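Local coordinates for protein putative diguanylate cyclase (GGDEF) with PAS/PAC domain (Rhodopseudomonas palustris, PDB 3LIF) that probably makes the second messenger cyclic di-GMP from two GTP molecules, and is represented here by its extracellular sensor region of tandem PDC (double-Cache) modules, at residues A[99-104]-A[142-147]; A[110-115]-A[128-133]. All blocks are in the same frame, centred on the assembly; numbering follows the deposited sequence.

Contact 1 of 2, residues A[99-104]-A[142-147]; sequences SYFRYH and FGVVVA
Apolar helix-on-sheet packing joins Tyr100, Phe101 and His104 to Val144 and Val146, where helix 99-106 lies against strand 141-149, the central strand of the five-stranded antiparallel sheet in the first of the two PDC modules of this double-Cache domain. The short axes pass 8.3 Å apart at 136°, so the helix runs obliquely over the strand and side chains alone bridge the gap. Tyr100 offers a ring face to Val146. With CG set between the backbone N and the carbonyl carbon (chi1 61°), the ring is held against Val146, and the two side chains cross at about a right angle. Val146 CG1 lies over one ring face as a CH-pi contact, 3.8 Å from the centroid of the Tyr100 ring and offset toward its rim. Val144 CG1 instead meets the edge of the same ring, 4.0 Å from Tyr100 CD2. The Tyr100 hydroxyl hydrogen-bonds a bound methylpentanediol, probably from the crystallisation liquor. With an alanine in place of Tyr100, Val146 CG1 is likely to lose its aromatic cover and the diol its hydroxyl partner. The second methyl of Val144 meets Phe101 and, one turn on from Tyr100, His104: its CG2 is 4.1 Å from Phe101 CD1 and 3.8 Å from His104 CB.

Contact 2 of 2, residues A[110-115]-A[128-133]; sequences HTLLIT and FVVSRR
Leu113 and Thr115 pair with Ser131 and Val129 through backbone hydrogen bonds, with Ile114 and Val130 forming the non-hydrogen-bonded pair between them. At one end Leu113 N donates to Ser131 O (2.8 Å), while the return bond from Ser131 N to Leu113 O is weak, bent to 129° at the hydrogen. At the other end Thr115 N reaches Val129 O (2.8 Å) at a straighter 163°, and Val129 N reaches Thr115 O at 2.9 Å. Leu113 O also accepts from a water 2.9 Å away. That water is hydrogen-bonded to Thr115 OG1 at 2.7 Å and to Ser131 OG at 2.9 Å, so it ties both hydroxyls to the backbone on the side facing helix 99-106. On the other side, Ile114 CG1 lies 4.1 Å from Val130 CG2, and Leu112 and Ile114 touch Phe32 of the long helix 5-47. Beyond the strand pairing, His110 O sits over one face of the Arg132 guanidinium, 2.9 Å from Arg132 NH1 but badly angled for a hydrogen bond; Arg132 NE has long, weak ion pairs with Asp36 and Asp40. This is an antiparallel beta hairpin forming one edge of the five-stranded sheet of a PDC (Cache) module.

How the contacts relate
Contact 2 is nested within the chain loop closed by contact 1, and their centres lie 8 Å apart. Strands 126-135 and 141-149 are sheet neighbours: probable hydrogen bonds run from Ala147 N to Val130 O (2.7 Å) and from Arg132 N to Val145 O (2.9 Å). The face of the hairpin bearing Leu113, Thr115 and Ser131 touches Tyr100, so one helix packs over three successive strands of the sheet. Both contacts border the bound methylpentanediol: the Tyr100 side chain is about 3 Å from it, and that of Val129 about 4 Å. This is consistent with a pocket, as in Cache sensors that bind small ligands, although the diol itself is probably from the crystallisation liquor.

Contact 1 of 2, residues A[99-104]-A[142-147]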
# COMPACT_ATOMS: atom_id res chain seq x y z
N SER A 99 3.94 -13.84 -8.80
CA SER A 99 5.23 -13.75 -8.05
C SER A 99 5.09 -13.93 -6.56
O SER A 99 5.95 -14.55 -5.88
CB SER A 99 5.96 -12.42 -8.26
OG SER A 99 5.06 -11.39 -7.99
N TYR A 100 4.03 -13.35 -6.02
CA TYR A 100 3.84 -13.51 -4.59
C TYR A 100 3.68 -14.97 -4.24
O TYR A 100 4.15 -15.40 -3.16
CB TYR A 100 2.67 -12.72 -4.07
CG TYR A 100 1.33 -13.08 -4.65
CD1 TYR A 100 0.81 -12.33 -5.69
CD2 TYR A 100 0.55 -14.13 -4.14
CE1 TYR A 100 -0.43 -12.58 -6.19
CE2 TYR A 100 -0.73 -14.41 -4.67
CZ TYR A 100 -1.19 -13.60 -5.69
OH TYR A 100 -2.40 -13.79 -6.30
N PHE A 101 3.04 -15.74 -5.13
CA PHE A 101 2.89 -17.16 -4.87
C PHE A 101 4.23 -17.81 -4.92
O PHE A 101 4.62 -18.51 -3.99
CB PHE A 101 1.96 -17.85 -5.84
CG PHE A 101 2.06 -19.35 -5.77
CD1 PHE A 101 1.38 -20.05 -4.81
CD2 PHE A 101 2.83 -20.06 -6.68
CE1 PHE A 101 1.45 -21.42 -4.75
CE2 PHE A 101 2.94 -21.46 -6.59
CZ PHE A 101 2.26 -22.13 -5.62
N ARG A 102 4.96 -17.58 -6.01
CA ARG A 102 6.31 -18.10 -6.08
C ARG A 102 7.13 -17.68 -4.85
O ARG A 102 7.89 -18.47 -4.31
CB ARG A 102 6.99 -17.73 -7.41
CG ARG A 102 6.60 -18.74 -8.50
CD ARG A 102 7.09 -18.47 -9.89
NE ARG A 102 6.48 -17.26 -10.40
CZ ARG A 102 7.12 -16.08 -10.42
NH1 ARG A 102 8.36 -16.00 -9.95
NH2 ARG A 102 6.54 -14.98 -10.92
N TYR A 103 7.00 -16.45 -4.38
CA TYR A 103 7.85 -16.03 -3.30
C TYR A 103 7.54 -16.80 -1.99
O TYR A 103 8.45 -17.30 -1.30
CB TYR A 103 7.73 -14.53 -3.13
CG TYR A 103 8.41 -14.03 -1.87
CD1 TYR A 103 7.73 -14.07 -0.65
CD2 TYR A 103 9.72 -13.53 -1.90
CE1 TYR A 103 8.33 -13.63 0.53
CE2 TYR A 103 10.34 -13.08 -0.72
CZ TYR A 103 9.64 -13.13 0.50
OH TYR A 103 10.19 -12.68 1.70
N HIS A 104 6.27 -16.96 -1.65
CA HIS A 104 6.01 -17.69 -0.44
C HIS A 104 6.35 -19.15 -0.50
O HIS A 104 6.59 -19.76 0.56
CB HIS A 104 4.58 -17.50 -0.01
CG HIS A 104 4.31 -16.10 0.44
ND1 HIS A 104 3.27 -15.34 -0.06
CD2 HIS A 104 5.02 -15.29 1.25
CE1 HIS A 104 3.32 -14.13 0.47
NE2 HIS A 104 4.37 -14.07 1.26
N PHE A 142 1.82 -24.53 2.46
CA PHE A 142 0.47 -25.00 2.19
C PHE A 142 -0.33 -24.05 1.26
O PHE A 142 -1.54 -24.26 1.06
CB PHE A 142 -0.25 -25.24 3.53
CG PHE A 142 -1.60 -25.89 3.40
CD1 PHE A 142 -1.73 -27.29 3.29
CD2 PHE A 142 -2.74 -25.14 3.40
CE1 PHE A 142 -2.94 -27.87 3.17
CE2 PHE A 142 -3.99 -25.74 3.29
CZ PHE A 142 -4.08 -27.12 3.15
N GLY A 143 0.32 -23.05 0.66
CA GLY A 143 -0.33 -22.01 -0.25
C GLY A 143 -0.17 -20.69 0.50
O GLY A 143 0.97 -20.34 0.89
N VAL A 144 -1.18 -19.84 0.56
CA VAL A 144 -1.10 -18.41 0.23
C VAL A 144 -2.44 -17.77 0.54
O VAL A 144 -3.47 -18.30 0.07
CB VAL A 144 -0.49 -17.95 -1.10
CG1 VAL A 144 -0.65 -16.46 -1.17
CG2 VAL A 144 1.01 -18.23 -1.12
N VAL A 145 -2.45 -16.74 1.41
CA VAL A 145 -3.62 -15.81 1.48
C VAL A 145 -3.12 -14.54 0.83
O VAL A 145 -2.00 -14.08 1.16
CB VAL A 145 -3.95 -15.22 2.87
CG1 VAL A 145 -5.41 -15.26 3.17
CG2 VAL A 145 -3.05 -15.74 3.98
N VAL A 146 -3.95 -13.91 0.02
CA VAL A 146 -3.59 -12.68 -0.66
C VAL A 146 -4.79 -11.82 -0.43
O VAL A 146 -5.92 -12.33 -0.52
CB VAL A 146 -3.78 -12.79 -2.22
CG1 VAL A 146 -2.76 -11.94 -2.99
CG2 VAL A 146 -3.90 -14.23 -2.72
N ALA A 147 -4.59 -10.52 -0.26
CA ALA A 147 -5.74 -9.63 -0.27
C ALA A 147 -5.37 -8.36 -1.00
O ALA A 147 -4.19 -7.94 -1.01
CB ALA A 147 -6.21 -9.34 1.12

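Contact 2 of 2, residues A[110-115]-A[128-133]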
# COMPACT_ATOMS: atom_id res chain seq x y z
N HIS A 110 7.38 -14.73 7.73
CA HIS A 110 6.06 -14.22 8.07
C HIS A 110 5.75 -12.82 7.60
O HIS A 110 4.77 -12.27 8.02
CB HIS A 110 5.85 -14.31 9.59
CG HIS A 110 6.14 -15.68 10.14
ND1 HIS A 110 5.24 -16.39 10.91
CD2 HIS A 110 7.21 -16.48 9.97
CE1 HIS A 110 5.76 -17.56 11.21
NE2 HIS A 110 6.95 -17.64 10.64
N THR A 111 6.55 -12.26 6.70
CA THR A 111 6.31 -10.91 6.22
C THR A 111 5.00 -10.77 5.45
O THR A 111 4.77 -11.54 4.55
CB THR A 111 7.43 -10.55 5.23
OG1 THR A 111 8.67 -10.41 5.93
CG2 THR A 111 7.08 -9.24 4.45
N LEU A 112 4.16 -9.78 5.76
CA LEU A 112 3.10 -9.39 4.84
C LEU A 112 3.89 -9.05 3.58
O LEU A 112 4.84 -8.33 3.68
CB LEU A 112 2.53 -8.13 5.34
CG LEU A 112 1.04 -8.03 5.54
CD1 LEU A 112 0.55 -6.58 5.21
CD2 LEU A 112 0.29 -9.05 4.75
N LEU A 113 3.59 -9.59 2.41
CA LEU A 113 4.41 -9.24 1.24
C LEU A 113 3.57 -8.28 0.46
O LEU A 113 2.32 -8.50 0.34
CB LEU A 113 4.66 -10.44 0.36
CG LEU A 113 5.80 -10.55 -0.66
CD1 LEU A 113 5.18 -11.10 -2.01
CD2 LEU A 113 6.71 -9.36 -0.91
N ILE A 114 4.20 -7.22 -0.02
CA ILE A 114 3.44 -6.26 -0.83
C ILE A 114 3.85 -6.37 -2.26
O ILE A 114 5.01 -6.32 -2.56
CB ILE A 114 3.63 -4.80 -0.39
CG1 ILE A 114 3.26 -4.65 1.09
CG2 ILE A 114 2.82 -3.84 -1.32
CD1 ILE A 114 3.73 -3.41 1.62
N THR A 115 2.90 -6.56 -3.14
CA THR A 115 3.23 -6.91 -4.51
C THR A 115 2.37 -6.06 -5.41
O THR A 115 1.18 -5.85 -5.11
CB THR A 115 2.83 -8.35 -4.75
OG1 THR A 115 3.68 -9.19 -3.96
CG2 THR A 115 2.95 -8.70 -6.21
N PHE A 128 -2.52 -3.06 -6.08
CA PHE A 128 -1.50 -3.67 -5.26
C PHE A 128 -2.15 -4.65 -4.28
O PHE A 128 -3.35 -4.56 -3.95
CB PHE A 128 -0.74 -2.63 -4.46
CG PHE A 128 0.22 -1.87 -5.28
CD1 PHE A 128 -0.25 -0.91 -6.16
CD2 PHE A 128 1.59 -2.15 -5.19
CE1 PHE A 128 0.64 -0.21 -6.95
CE2 PHE A 128 2.51 -1.46 -5.95
CZ PHE A 128 2.04 -0.49 -6.85
N VAL A 129 -1.33 -5.54 -3.76
CA VAL A 129 -1.85 -6.67 -3.08
C VAL A 129 -0.88 -7.02 -1.99
O VAL A 129 0.33 -6.71 -2.08
CB VAL A 129 -1.98 -7.82 -4.12
CG1 VAL A 129 -1.21 -9.07 -3.73
CG2 VAL A 129 -3.38 -8.04 -4.43
N VAL A 130 -1.39 -7.72 -0.98
CA VAL A 130 -0.63 -7.99 0.23
C VAL A 130 -0.85 -9.50 0.49
O VAL A 130 -1.95 -10.04 0.14
CB VAL A 130 -1.28 -7.10 1.33
CG1 VAL A 130 -2.45 -7.80 2.08
CG2 VAL A 130 -0.26 -6.49 2.23
N SER A 131 0.16 -10.21 1.02
CA SER A 131 0.02 -11.66 1.08
C SER A 131 0.87 -12.34 2.15
O SER A 131 1.95 -11.86 2.53
CB SER A 131 0.32 -12.28 -0.32
OG SER A 131 1.72 -12.32 -0.62
N ARG A 132 0.40 -13.51 2.60
CA ARG A 132 1.12 -14.29 3.63
C ARG A 132 1.22 -15.77 3.29
O ARG A 132 0.26 -16.38 2.78
CB ARG A 132 0.55 -14.02 5.07
CG ARG A 132 1.46 -13.07 5.87
CD ARG A 132 0.87 -12.46 7.18
NE ARG A 132 1.40 -13.18 8.34
CZ ARG A 132 2.40 -14.03 8.17
NH1 ARG A 132 2.88 -14.16 6.92
NH2 ARG A 132 2.91 -14.70 9.18
N ARG A 133 2.37 -16.37 3.57
CA ARG A 133 2.55 -17.82 3.42
C ARG A 133 1.68 -18.69 4.34
O ARG A 133 1.77 -18.53 5.56
CB ARG A 133 3.97 -18.16 3.76
CG ARG A 133 4.29 -19.61 3.64
CD ARG A 133 5.57 -19.90 4.40
NE ARG A 133 6.52 -20.54 3.52
CZ ARG A 133 6.98 -21.78 3.69
NH1 ARG A 133 6.56 -22.49 4.75
NH2 ARG A 133 7.84 -22.27 2.78
O HOH W 1 1.80 -9.87 -2.11